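PDB 6QIX: P43 from Trichuris muris, which is the major secreted protein of the whipworm, tethering to matrix and inhibiting interleukin-13 function. Local coordinates for residues C34-P39 with P71-H76; H41-L46 with R56-V61; M62-P65 with K69-P72; Q130-P135 with L143-M148. One frame throughout, in Å; residues are numbered along the deposited sequence.

Interaction 1 (C34-P39 with P71-H76); sequences CLWYPP and PPPCGH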
loop_
_atom_site.group_PDB
_atom_site.type_symbol
_atom_site.label_atom_id
_atom_site.label_comp_id
_atom_site.label_asym_id
_atom_site.label_seq_id
_atom_site.Cartn_x
_atom_site.Cartn_y
_atom_site.Cartn_z
ATOM N N CYS A 34 -21.506 -4.678 -12.296
ATOM C CA CYS A 34 -20.959 -4.559 -10.944
ATOM C C CYS A 34 -19.790 -5.525 -10.783
ATOM O O CYS A 34 -19.928 -6.723 -11.051
ATOM C CB CYS A 34 -22.035 -4.842 -9.894
ATOM S SG CYS A 34 -23.377 -3.577 -9.836
ATOM N N LEU A 35 -18.633 -5.001 -10.372
ATOM C CA LEU A 35 -17.393 -5.772 -10.375
ATOM C C LEU A 35 -17.107 -6.378 -9.006
ATOM O O LEU A 35 -17.517 -5.855 -7.976
ATOM C CB LEU A 35 -16.202 -4.892 -10.779
ATOM C CG LEU A 35 -16.306 -4.247 -12.155
ATOM C CD1 LEU A 35 -15.087 -3.390 -12.429
ATOM C CD2 LEU A 35 -16.477 -5.285 -13.258
ATOM N N TRP A 36 -16.335 -7.460 -8.998
ATOM C CA TRP A 36 -16.038 -8.133 -7.747
ATOM C C TRP A 36 -14.707 -8.871 -7.844
ATOM O O TRP A 36 -14.067 -8.926 -8.891
ATOM C CB TRP A 36 -17.188 -9.090 -7.348
ATOM C CG TRP A 36 -17.153 -9.494 -5.905
ATOM C CD1 TRP A 36 -17.083 -10.763 -5.403
ATOM C CD2 TRP A 36 -17.144 -8.618 -4.780
ATOM N NE1 TRP A 36 -17.046 -10.731 -4.016
ATOM C CE2 TRP A 36 -17.068 -9.421 -3.618
ATOM C CE3 TRP A 36 -17.192 -7.235 -4.634
ATOM C CZ2 TRP A 36 -17.015 -8.880 -2.340
ATOM C CZ3 TRP A 36 -17.175 -6.707 -3.353
ATOM C CH2 TRP A 36 -17.084 -7.528 -2.225
ATOM N N TYR A 37 -14.310 -9.444 -6.724
ATOM C CA TYR A 37 -13.038 -10.126 -6.554
ATOM C C TYR A 37 -13.144 -11.548 -7.063
ATOM O O TYR A 37 -14.234 -12.031 -7.348
ATOM C CB TYR A 37 -12.660 -10.078 -5.076
ATOM C CG TYR A 37 -12.452 -8.645 -4.617
ATOM C CD1 TYR A 37 -11.220 -8.008 -4.791
ATOM C CD2 TYR A 37 -13.501 -7.910 -4.051
ATOM C CE1 TYR A 37 -11.033 -6.725 -4.412
ATOM C CE2 TYR A 37 -13.318 -6.611 -3.653
ATOM C CZ TYR A 37 -12.074 -6.015 -3.846
ATOM O OH TYR A 37 -11.864 -4.706 -3.465
ATOM N N PRO A 38 -12.026 -12.273 -7.163
ATOM C CA PRO A 38 -10.666 -11.934 -6.731
ATOM C C PRO A 38 -9.951 -10.802 -7.497
ATOM O O PRO A 38 -10.415 -10.393 -8.572
ATOM C CB PRO A 38 -9.892 -13.249 -6.922
ATOM C CG PRO A 38 -10.754 -14.105 -7.831
ATOM C CD PRO A 38 -12.146 -13.644 -7.688
ATOM N N PRO A 39 -8.840 -10.312 -6.921
ATOM C CA PRO A 39 -8.141 -9.152 -7.521
ATOM C C PRO A 39 -7.817 -9.335 -8.995
ATOM O O PRO A 39 -8.034 -8.428 -9.813
ATOM C CB PRO A 39 -6.857 -9.043 -6.674
ATOM C CG PRO A 39 -7.296 -9.620 -5.326
ATOM C CD PRO A 39 -8.223 -10.748 -5.655
ATOM N N PRO A 71 -16.186 -14.184 -0.585
ATOM C CA PRO A 71 -17.653 -14.133 -0.427
ATOM C C PRO A 71 -18.279 -13.384 -1.583
ATOM O O PRO A 71 -17.576 -12.696 -2.329
ATOM C CB PRO A 71 -17.847 -13.384 0.895
ATOM C CG PRO A 71 -16.629 -12.548 1.024
ATOM C CD PRO A 71 -15.495 -13.346 0.414
ATOM N N PRO A 72 -19.595 -13.453 -1.735
ATOM C CA PRO A 72 -20.265 -12.747 -2.845
ATOM C C PRO A 72 -20.269 -11.252 -2.618
ATOM O O PRO A 72 -20.029 -10.809 -1.494
ATOM C CB PRO A 72 -21.686 -13.326 -2.827
ATOM C CG PRO A 72 -21.849 -13.952 -1.470
ATOM C CD PRO A 72 -20.500 -14.342 -0.979
ATOM N N PRO A 73 -20.542 -10.456 -3.667
ATOM C CA PRO A 73 -20.583 -8.999 -3.514
ATOM C C PRO A 73 -21.288 -8.559 -2.244
ATOM O O PRO A 73 -22.399 -9.016 -1.945
ATOM C CB PRO A 73 -21.321 -8.538 -4.779
ATOM C CG PRO A 73 -20.938 -9.524 -5.822
ATOM C CD PRO A 73 -20.847 -10.874 -5.051
ATOM N N CYS A 74 -20.642 -7.659 -1.499
ATOM C CA CYS A 74 -21.067 -7.321 -0.147
ATOM C C CYS A 74 -20.593 -5.894 0.164
ATOM O O CYS A 74 -19.692 -5.353 -0.457
ATOM C CB CYS A 74 -20.650 -8.370 0.909
ATOM S SG CYS A 74 -18.941 -8.666 0.994
ATOM N N GLY A 75 -21.241 -5.290 1.175
ATOM C CA GLY A 75 -20.633 -4.207 1.955
ATOM C C GLY A 75 -20.641 -2.841 1.334
ATOM O O GLY A 75 -19.963 -1.936 1.863
ATOM N N HIS A 76 -21.403 -2.647 0.256
ATOM C CA HIS A 76 -21.259 -1.458 -0.594
ATOM C C HIS A 76 -19.846 -1.389 -1.211
ATOM O O HIS A 76 -19.346 -0.309 -1.554
ATOM C CB HIS A 76 -21.597 -0.169 0.176
ATOM C CG HIS A 76 -22.925 -0.220 0.888
ATOM N ND1 HIS A 76 -24.063 0.374 0.390
ATOM C CD2 HIS A 76 -23.294 -0.816 2.048
ATOM C CE1 HIS A 76 -25.079 0.141 1.205
ATOM N NE2 HIS A 76 -24.641 -0.581 2.221
#
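Trp36 docks its indole on the proline run Pro71-Pro72-Pro73, an extended, polyproline-II-like piece of loop in a disulfide-rich fold. Two kinds of contact hold the ring. At its edge, NE1 gives its hydrogen to Pro71 O at 2.6 Å, with an N-H...O angle of 157°; the oxygen lies near the ring plane and the nitrogen lies in the carbonyl plane, so the bond also fixes how the indole is rotated. Over one face, Pro73 makes a CH-pi contact, its CA 3.6 Å from the centroid of the Trp36 six-membered ring and almost on the ring normal. The pyrrolidine then runs toward the five-membered ring, where Pro73 CD meets Trp36 CD1 at 3.8 Å. Tyr37 occupies the opposite face with CD2, and the indole is sandwiched between Tyr37 and Pro73. Trp36 gets there with CG anti to the backbone N (chi1 -163°), which swings the ring across to the other segment.

Further out, disulfides pin both segments: Cys34 is joined to Cys102, Cys74 to Cys109. Leu35 O accepts from Ser78 OG, and the Leu35 side chain packs on Lys45 and Leu46 of helix 39-49. The Cys74 bridge itself touches the indole, SG lying obliquely to the six-membered ring and 3.9 Å from Trp36 CZ2.

Interaction 2 (H41-L46 with R56-V61); sequences HMYSKL and RNLTGV. With NAG (2-acetamido-2-deoxy-beta-D-glucopyranose), chain C; ACT (acetate ion), chain D.
Tyr43 projects from helix 39-49 and lays its ring across the Arg56 side chain at about a right angle, with Tyr43 CZ 3.7 Å from Arg56 CB. Nearer the helix, Leu58 closes on the base of the same tyrosine: its CD1 comes within 3.8 Å of Tyr43 CB and also meets CG. The phenol hydroxyl works in two directions. It accepts from the backbone N of Arg56, the Arg56 N to Tyr43 OH distance being 3.1 Å and the bond fairly straight at 164°, and it donates to an acetate oxygen, with Tyr43 OH to ACT O at 2.9 Å. That same oxygen accepts from Arg56 NE at 2.8 Å, while Arg56 NH2 reaches the second one, OXT, at 3.1 Å. The guanidinium therefore presents its edge to the carboxylate, with the acetate carbon lying in its plane. An extended chain from CG to NE carries it there, and NH1 is held separately by the carbonyls of Tyr361 and Lys363, so the acetate and the two carbonyls together probably hold the guanidinium in its rotation.

Gln40, just before the helical segment, ties the loop backbone down by donating from NE2 to Arg56 O and accepting at OE1 from Leu58 N. Further along the loop, Asn57 OD1 accepts from Thr59 N at 2.9 Å, and Asn57 ND2 is covalently linked to C1 of the N-acetylglucosamine. The acetate probably came from the crystallisation liquor, so its pocket need not be functional; residues 57-59 form an Asx turn on a glycosylated Asn-Leu-Thr sequon.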
loop_
_atom_site.group_PDB
_atom_site.type_symbol
_atom_site.label_atom_id
_atom_site.label_comp_id
_atom_site.label_asym_id
_atom_site.label_seq_id
_atom_site.Cartn_x
_atom_site.Cartn_y
_atom_site.Cartn_z
ATOM N N HIS A 41 -9.350 -11.063 -11.224
ATOM C CA HIS A 41 -10.567 -10.919 -12.017
ATOM C C HIS A 41 -11.009 -9.465 -12.108
ATOM O O HIS A 41 -11.388 -8.992 -13.186
ATOM C CB HIS A 41 -11.682 -11.747 -11.411
ATOM C CG HIS A 41 -12.975 -11.630 -12.140
ATOM N ND1 HIS A 41 -14.089 -11.033 -11.589
ATOM C CD2 HIS A 41 -13.332 -12.031 -13.381
ATOM C CE1 HIS A 41 -15.090 -11.103 -12.453
ATOM N NE2 HIS A 41 -14.650 -11.690 -13.553
ATOM N N MET A 42 -10.980 -8.744 -10.987
ATOM C CA MET A 42 -11.370 -7.337 -11.018
ATOM C C MET A 42 -10.402 -6.525 -11.875
ATOM O O MET A 42 -10.825 -5.675 -12.665
ATOM C CB MET A 42 -11.456 -6.776 -9.590
ATOM C CG MET A 42 -11.784 -5.290 -9.520
ATOM S SD MET A 42 -11.842 -4.667 -7.819
ATOM C CE MET A 42 -13.367 -5.472 -7.300
ATOM N N TYR A 43 -9.096 -6.772 -11.734
ATOM C CA TYR A 43 -8.123 -6.102 -12.595
ATOM C C TYR A 43 -8.388 -6.410 -14.071
ATOM O O TYR A 43 -8.297 -5.518 -14.933
ATOM C CB TYR A 43 -6.711 -6.530 -12.188
ATOM C CG TYR A 43 -5.692 -6.327 -13.277
ATOM C CD1 TYR A 43 -5.278 -5.060 -13.619
ATOM C CD2 TYR A 43 -5.148 -7.401 -13.973
ATOM C CE1 TYR A 43 -4.321 -4.858 -14.636
ATOM C CE2 TYR A 43 -4.232 -7.215 -14.978
ATOM C CZ TYR A 43 -3.822 -5.946 -15.309
ATOM O OH TYR A 43 -2.895 -5.766 -16.288
ATOM N N SER A 44 -8.725 -7.668 -14.380
ATOM C CA SER A 44 -9.007 -8.052 -15.764
ATOM C C SER A 44 -10.164 -7.243 -16.335
ATOM O O SER A 44 -10.104 -6.765 -17.472
ATOM C CB SER A 44 -9.333 -9.546 -15.836
ATOM O OG SER A 44 -8.149 -10.327 -15.714
ATOM N N LYS A 45 -11.226 -7.078 -15.551
ATOM C CA LYS A 45 -12.388 -6.348 -16.036
ATOM C C LYS A 45 -12.094 -4.864 -16.145
ATOM O O LYS A 45 -12.576 -4.208 -17.072
ATOM C CB LYS A 45 -13.576 -6.573 -15.104
ATOM C CG LYS A 45 -13.994 -8.001 -15.005
ATOM C CD LYS A 45 -14.861 -8.413 -16.179
ATOM C CE LYS A 45 -15.801 -9.544 -15.772
ATOM N NZ LYS A 45 -15.954 -10.546 -16.856
ATOM N N LEU A 46 -11.341 -4.310 -15.191
ATOM C CA LEU A 46 -10.936 -2.900 -15.280
ATOM C C LEU A 46 -10.115 -2.648 -16.534
ATOM O O LEU A 46 -10.316 -1.642 -17.233
ATOM C CB LEU A 46 -10.124 -2.480 -14.042
ATOM C CG LEU A 46 -10.899 -2.478 -12.711
ATOM C CD1 LEU A 46 -9.949 -2.189 -11.544
ATOM C CD2 LEU A 46 -12.016 -1.462 -12.755
ATOM N N ARG A 56 -0.843 -8.075 -16.603
ATOM C CA ARG A 56 -0.273 -8.385 -15.301
ATOM C C ARG A 56 -0.876 -9.667 -14.755
ATOM O O ARG A 56 -2.056 -9.966 -14.981
ATOM C CB ARG A 56 -0.524 -7.245 -14.312
ATOM C CG ARG A 56 0.009 -5.912 -14.762
ATOM C CD ARG A 56 -0.390 -4.758 -13.821
ATOM N NE ARG A 56 -0.062 -3.481 -14.444
ATOM C CZ ARG A 56 1.177 -3.008 -14.568
ATOM N NH1 ARG A 56 2.196 -3.689 -14.067
ATOM N NH2 ARG A 56 1.396 -1.846 -15.178
ATOM N N ASN A 57 -0.069 -10.410 -13.999
ATOM C CA ASN A 57 -0.567 -11.544 -13.219
ATOM C C ASN A 57 -0.520 -11.158 -11.744
ATOM O O ASN A 57 0.548 -11.157 -11.139
ATOM C CB ASN A 57 0.248 -12.804 -13.482
ATOM C CG ASN A 57 -0.123 -13.943 -12.548
ATOM O OD1 ASN A 57 -1.094 -13.843 -11.801
ATOM N ND2 ASN A 57 0.657 -15.042 -12.583
ATOM N N LEU A 58 -1.683 -10.841 -11.159
ATOM C CA LEU A 58 -1.733 -10.438 -9.759
ATOM C C LEU A 58 -2.061 -11.594 -8.829
ATOM O O LEU A 58 -2.146 -11.388 -7.615
ATOM C CB LEU A 58 -2.772 -9.328 -9.540
ATOM C CG LEU A 58 -2.644 -8.063 -10.373
ATOM C CD1 LEU A 58 -3.723 -7.027 -9.971
ATOM C CD2 LEU A 58 -1.246 -7.468 -10.207
ATOM N N THR A 59 -2.264 -12.791 -9.359
ATOM C CA THR A 59 -2.568 -13.924 -8.502
ATOM C C THR A 59 -1.461 -14.111 -7.481
ATOM O O THR A 59 -0.281 -14.124 -7.828
ATOM C CB THR A 59 -2.738 -15.188 -9.340
ATOM O OG1 THR A 59 -3.755 -14.963 -10.323
ATOM C CG2 THR A 59 -3.138 -16.357 -8.454
ATOM N N GLY A 60 -1.842 -14.267 -6.217
ATOM C CA GLY A 60 -0.876 -14.491 -5.161
ATOM C C GLY A 60 -0.340 -13.235 -4.514
ATOM O O GLY A 60 0.321 -13.325 -3.467
ATOM N N VAL A 61 -0.621 -12.068 -5.088
ATOM C CA VAL A 61 -0.097 -10.829 -4.539
ATOM C C VAL A 61 -0.940 -10.346 -3.370
ATOM O O VAL A 61 -0.403 -9.870 -2.369
ATOM C CB VAL A 61 -0.013 -9.765 -5.647
ATOM C CG1 VAL A 61 0.477 -8.444 -5.079
ATOM C CG2 VAL A 61 0.870 -10.243 -6.777
HETATM C C1 NAG C . 0.389 -16.199 -11.731
HETATM C C2 NAG C . 0.685 -17.505 -12.466
HETATM C C3 NAG C . 0.366 -18.700 -11.569
HETATM C C4 NAG C . 1.121 -18.593 -10.250
HETATM C C5 NAG C . 0.824 -17.256 -9.576
HETATM C C6 NAG C . 1.639 -17.040 -8.314
HETATM C C7 NAG C . 0.501 -17.341 -14.908
HETATM C C8 NAG C . -0.404 -17.464 -16.095
HETATM N N2 NAG C . -0.057 -17.583 -13.715
HETATM O O3 NAG C . 0.729 -19.911 -12.223
HETATM O O4 NAG C . 0.740 -19.657 -9.382
HETATM O O5 NAG C . 1.126 -16.170 -10.471
HETATM O O6 NAG C . 2.900 -16.426 -8.565
HETATM O O7 NAG C . 1.689 -17.031 -15.024
HETATM C C ACT D . -2.273 -1.674 -16.275
HETATM O O ACT D . -2.185 -2.914 -16.242
HETATM O OXT ACT D . -1.404 -0.816 -15.976
HETATM C CH3 ACT D . -3.662 -1.146 -16.692
#

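Interaction 3 (M62-P65 with K69-P72); sequences MDLP and KTPP
Leu64 reaches across to Lys69 and Thr70 where an irregular surface loop, running between helix 39-49 and strand 79-85, doubles back on itself. Only three residues separate the two segments, yet their backbones stay well apart: the closest pair of CA atoms, Leu64 and Thr70, is 7.4 Å apart. No hydrogen bond crosses the gap, and one leucine branch spans it.

The van der Waals packing is all made by CD1. With chi2 at -179° this methyl lies anti to CA, at full reach from the Leu64 backbone, and it settles against the peptide joining Lys69 to Thr70. It touches Lys69 O at 3.5 Å and Thr70 CA at 3.8 Å. Pro71 closes the far end more loosely, its CD 4.5 Å from Leu64 CD1. The Lys69 side chain starts out away from the leucine, so that residue contributes backbone rather than its aliphatic chain. Beyond the pair, Leu64 also rests on Tyr121, while Pro71 packs on Leu111 of strand 109-112 and Pro65 on Leu114 and Pro112.

A polar bond braces the incoming arm from within the loop, Asp63 OD2 accepting from the backbone N of Gly60. The contact is thus plain packing that joins two halves of one loop on the surface. Thr70 turns its methyl rather than its hydroxyl to the leucine: OG1 sits between the backbone N and the carbonyl carbon (chi1 71°), and CG2 lies 3.9 Å from Leu64 CD1.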
loop_
_atom_site.group_PDB
_atom_site.type_symbol
_atom_site.label_atom_id
_atom_site.label_comp_id
_atom_site.label_asym_id
_atom_site.label_seq_id
_atom_site.Cartn_x
_atom_site.Cartn_y
_atom_site.Cartn_z
ATOM N N MET A 62 -2.261 -10.419 -3.471
ATOM C CA MET A 62 -3.108 -9.963 -2.377
ATOM C C MET A 62 -4.379 -10.806 -2.345
ATOM O O MET A 62 -5.497 -10.291 -2.305
ATOM C CB MET A 62 -3.416 -8.468 -2.502
ATOM C CG MET A 62 -3.678 -7.975 -3.906
ATOM S SD MET A 62 -4.695 -6.477 -3.926
ATOM C CE MET A 62 -4.142 -5.665 -2.427
ATOM N N ASP A 63 -4.213 -12.122 -2.362
ATOM C CA ASP A 63 -5.342 -13.029 -2.254
ATOM C C ASP A 63 -5.668 -13.284 -0.786
ATOM O O ASP A 63 -4.902 -12.940 0.121
ATOM C CB ASP A 63 -5.044 -14.330 -2.998
ATOM C CG ASP A 63 -4.982 -14.133 -4.509
ATOM O OD1 ASP A 63 -5.603 -13.159 -5.003
ATOM O OD2 ASP A 63 -4.325 -14.941 -5.196
ATOM N N LEU A 64 -6.851 -13.881 -0.554
ATOM C CA LEU A 64 -7.217 -14.284 0.783
ATOM C C LEU A 64 -6.335 -15.451 1.233
ATOM O O LEU A 64 -5.814 -16.217 0.401
ATOM C CB LEU A 64 -8.683 -14.681 0.835
ATOM C CG LEU A 64 -9.723 -13.645 0.450
ATOM C CD1 LEU A 64 -11.142 -14.275 0.618
ATOM C CD2 LEU A 64 -9.572 -12.389 1.315
ATOM N N PRO A 65 -6.143 -15.613 2.543
ATOM C CA PRO A 65 -5.253 -16.676 3.012
ATOM C C PRO A 65 -5.723 -18.043 2.542
ATOM O O PRO A 65 -6.916 -18.292 2.371
ATOM C CB PRO A 65 -5.300 -16.553 4.540
ATOM C CG PRO A 65 -6.371 -15.538 4.860
ATOM C CD PRO A 65 -6.584 -14.723 3.637
ATOM N N LYS A 69 -12.556 -18.957 0.689
ATOM C CA LYS A 69 -13.363 -18.587 -0.460
ATOM C C LYS A 69 -13.684 -17.099 -0.408
ATOM O O LYS A 69 -13.810 -16.517 0.666
ATOM C CB LYS A 69 -14.657 -19.402 -0.471
ATOM C CG LYS A 69 -14.427 -20.924 -0.369
ATOM C CD LYS A 69 -15.651 -21.676 0.182
ATOM C CE LYS A 69 -15.324 -23.141 0.521
ATOM N NZ LYS A 69 -16.474 -24.082 0.287
ATOM N N THR A 70 -13.769 -16.483 -1.574
ATOM C CA THR A 70 -14.143 -15.082 -1.599
ATOM C C THR A 70 -15.658 -14.970 -1.508
ATOM O O THR A 70 -16.372 -15.629 -2.272
ATOM C CB THR A 70 -13.651 -14.366 -2.847
ATOM O OG1 THR A 70 -14.396 -14.800 -3.979
ATOM C CG2 THR A 70 -12.211 -14.662 -3.088
ATOM N N PRO A 71 -16.186 -14.184 -0.585
ATOM C CA PRO A 71 -17.653 -14.133 -0.427
ATOM C C PRO A 71 -18.279 -13.384 -1.583
ATOM O O PRO A 71 -17.576 -12.696 -2.329
ATOM C CB PRO A 71 -17.847 -13.384 0.895
ATOM C CG PRO A 71 -16.629 -12.548 1.024
ATOM C CD PRO A 71 -15.495 -13.346 0.414
ATOM N N PRO A 72 -19.595 -13.453 -1.735
ATOM C CA PRO A 72 -20.265 -12.747 -2.845
ATOM C C PRO A 72 -20.269 -11.252 -2.618
ATOM O O PRO A 72 -20.029 -10.809 -1.494
ATOM C CB PRO A 72 -21.686 -13.326 -2.827
ATOM C CG PRO A 72 -21.849 -13.952 -1.470
ATOM C CD PRO A 72 -20.500 -14.342 -0.979
#

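Interaction 4 (Q130-P135 with L143-M148); sequences QCFTRP and LGYRKM. With ACT (acetate ion), chain D.
Phe132 and Tyr145 form a face-to-face aromatic stack between a turn and helix 139-151. The ring centroids are 3.8 Å apart and the planes only 9° from parallel, with Tyr145 CD2 over the middle of the phenylalanine and Phe132 CZ over the middle of the tyrosine. The closest approaches include Phe132 CE2 to Tyr145 CD1 at 3.6 Å. Cys131 CB covers the opposite face of Phe132, and Tyr93 meets the Tyr145 ring edge-to-face. Both residues point CB toward the other segment and carry CG beside the backbone N (chi1 -52° in Phe132, -83° in Tyr145).

Hydrogen bonds shape the turn that presents Phe132. Gln130 O accepts both from Thr133 N at 3.2 Å, closing a beta turn, and from Thr133 OG1 at 2.7 Å, so one carbonyl is gripped twice by one residue. A disulfide from Cys131 to Cys362 fastens the turn to the C-terminal part of the chain, and Arg134 adds salt bridges to Asp136 and Glu367.

At the outer end of the stack the tyrosine is polar: its hydroxyl donates to a bound acetate, probably a crystallisation component, with Tyr145 OH to ACT OXT at 2.6 Å.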
loop_
_atom_site.group_PDB
_atom_site.type_symbol
_atom_site.label_atom_id
_atom_site.label_comp_id
_atom_site.label_asym_id
_atom_site.label_seq_id
_atom_site.Cartn_x
_atom_site.Cartn_y
_atom_site.Cartn_z
ATOM N N GLN A 130 2.689 0.743 -4.549
ATOM C CA GLN A 130 4.127 0.942 -4.505
ATOM C C GLN A 130 4.810 0.526 -5.795
ATOM O O GLN A 130 6.004 0.838 -5.976
ATOM C CB GLN A 130 4.679 0.212 -3.273
ATOM C CG GLN A 130 4.387 1.004 -1.996
ATOM C CD GLN A 130 4.695 0.254 -0.727
ATOM O OE1 GLN A 130 5.257 -0.821 -0.766
ATOM N NE2 GLN A 130 4.270 0.782 0.397
ATOM N N CYS A 131 4.094 -0.111 -6.723
ATOM C CA CYS A 131 4.699 -0.379 -8.020
ATOM C C CYS A 131 5.109 0.919 -8.690
ATOM O O CYS A 131 6.024 0.935 -9.525
ATOM C CB CYS A 131 3.729 -1.125 -8.939
ATOM S SG CYS A 131 3.337 -2.824 -8.399
ATOM N N PHE A 132 4.407 2.017 -8.379
ATOM C CA PHE A 132 4.650 3.282 -9.070
ATOM C C PHE A 132 5.344 4.295 -8.171
ATOM O O PHE A 132 5.167 5.499 -8.332
ATOM C CB PHE A 132 3.330 3.793 -9.641
ATOM C CG PHE A 132 2.626 2.737 -10.478
ATOM C CD1 PHE A 132 3.152 2.362 -11.713
ATOM C CD2 PHE A 132 1.509 2.060 -10.002
ATOM C CE1 PHE A 132 2.569 1.374 -12.465
ATOM C CE2 PHE A 132 0.911 1.089 -10.763
ATOM C CZ PHE A 132 1.443 0.745 -12.004
ATOM N N THR A 133 6.161 3.802 -7.233
ATOM C CA THR A 133 6.975 4.628 -6.346
ATOM C C THR A 133 8.460 4.486 -6.664
ATOM O O THR A 133 9.308 4.816 -5.823
ATOM C CB THR A 133 6.732 4.278 -4.868
ATOM O OG1 THR A 133 7.024 2.894 -4.640
ATOM C CG2 THR A 133 5.305 4.549 -4.439
ATOM N N ARG A 134 8.792 3.994 -7.866
ATOM C CA ARG A 134 10.189 3.872 -8.246
ATOM C C ARG A 134 10.828 5.242 -8.473
ATOM O O ARG A 134 10.137 6.228 -8.798
ATOM C CB ARG A 134 10.339 3.043 -9.512
ATOM C CG ARG A 134 9.797 1.662 -9.396
ATOM C CD ARG A 134 9.308 1.155 -10.783
ATOM N NE ARG A 134 10.321 1.282 -11.834
ATOM C CZ ARG A 134 10.155 0.819 -13.081
ATOM N NH1 ARG A 134 9.035 0.171 -13.403
ATOM N NH2 ARG A 134 11.087 1.004 -14.008
ATOM N N PRO A 135 12.162 5.326 -8.342
ATOM C CA PRO A 135 12.811 6.612 -8.579
ATOM C C PRO A 135 12.573 7.102 -9.976
ATOM O O PRO A 135 12.602 8.322 -10.214
ATOM C CB PRO A 135 14.295 6.325 -8.315
ATOM C CG PRO A 135 14.455 4.900 -8.474
ATOM C CD PRO A 135 13.151 4.290 -8.002
ATOM N N LEU A 143 0.742 9.950 -10.572
ATOM C CA LEU A 143 -0.489 10.622 -10.202
ATOM C C LEU A 143 -1.682 10.015 -10.921
ATOM O O LEU A 143 -2.768 9.929 -10.334
ATOM C CB LEU A 143 -0.406 12.120 -10.503
ATOM C CG LEU A 143 0.691 12.830 -9.698
ATOM C CD1 LEU A 143 0.757 14.306 -10.069
ATOM C CD2 LEU A 143 0.487 12.667 -8.202
ATOM N N GLY A 144 -1.492 9.564 -12.166
ATOM C CA GLY A 144 -2.580 8.935 -12.893
ATOM C C GLY A 144 -3.011 7.619 -12.266
ATOM O O GLY A 144 -4.217 7.351 -12.114
ATOM N N TYR A 145 -2.037 6.772 -11.885
ATOM C CA TYR A 145 -2.411 5.523 -11.213
ATOM C C TYR A 145 -2.986 5.783 -9.827
ATOM O O TYR A 145 -3.861 5.027 -9.358
ATOM C CB TYR A 145 -1.204 4.590 -11.109
ATOM C CG TYR A 145 -0.950 3.790 -12.348
ATOM C CD1 TYR A 145 -1.687 2.649 -12.618
ATOM C CD2 TYR A 145 0.052 4.152 -13.247
ATOM C CE1 TYR A 145 -1.459 1.901 -13.762
ATOM C CE2 TYR A 145 0.280 3.395 -14.412
ATOM C CZ TYR A 145 -0.476 2.277 -14.652
ATOM O OH TYR A 145 -0.225 1.523 -15.790
ATOM N N ARG A 146 -2.496 6.819 -9.132
ATOM C CA ARG A 146 -3.052 7.110 -7.818
ATOM C C ARG A 146 -4.539 7.415 -7.930
ATOM O O ARG A 146 -5.348 6.922 -7.130
ATOM C CB ARG A 146 -2.316 8.268 -7.152
ATOM C CG ARG A 146 -2.792 8.499 -5.716
ATOM C CD ARG A 146 -1.881 9.430 -4.940
ATOM N NE ARG A 146 -2.301 10.825 -5.073
ATOM C CZ ARG A 146 -1.474 11.861 -5.178
ATOM N NH1 ARG A 146 -0.148 11.687 -5.173
ATOM N NH2 ARG A 146 -1.977 13.087 -5.291
ATOM N N LYS A 147 -4.919 8.200 -8.940
ATOM C CA LYS A 147 -6.324 8.520 -9.123
ATOM C C LYS A 147 -7.136 7.245 -9.332
ATOM O O LYS A 147 -8.244 7.107 -8.794
ATOM C CB LYS A 147 -6.476 9.495 -10.288
ATOM C CG LYS A 147 -7.880 10.033 -10.477
ATOM C CD LYS A 147 -7.960 11.052 -11.635
ATOM C CE LYS A 147 -9.407 11.535 -11.800
ATOM N NZ LYS A 147 -10.300 10.580 -12.550
ATOM N N MET A 148 -6.591 6.283 -10.074
ATOM C CA MET A 148 -7.307 5.021 -10.264
ATOM C C MET A 148 -7.481 4.286 -8.934
ATOM O O MET A 148 -8.600 3.891 -8.575
ATOM C CB MET A 148 -6.562 4.137 -11.268
ATOM C CG MET A 148 -6.614 4.665 -12.700
ATOM S SD MET A 148 -8.283 4.501 -13.417
ATOM C CE MET A 148 -7.938 5.050 -15.098
HETATM C C ACT D . -2.273 -1.674 -16.275
HETATM O O ACT D . -2.185 -2.914 -16.242
HETATM O OXT ACT D . -1.404 -0.816 -15.976
HETATM C CH3 ACT D . -3.662 -1.146 -16.692
#

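Overall arrangement
Interactions 1 and 3 end on the same piece of chain: they share Pro71 and Pro72, and their centres are about 10 Å apart. Interaction 2 is nested in the loop that interaction 1 closes, and the two touch where Leu35 CD1 packs 3.6 Å from Leu46 CD2. Interaction 4 opens later in the chain yet meets interaction 2, with centres about 17 Å apart. The bound acetate joins them: its O accepts from Tyr43 OH and Arg56 NE, its OXT from Arg56 NH2 and Tyr145 OH, and Arg56 NH2 lies 4.1 Å from Phe132 CZ. Interactions 1 and 3 stay about 10 Å from interaction 4 at their nearest atoms.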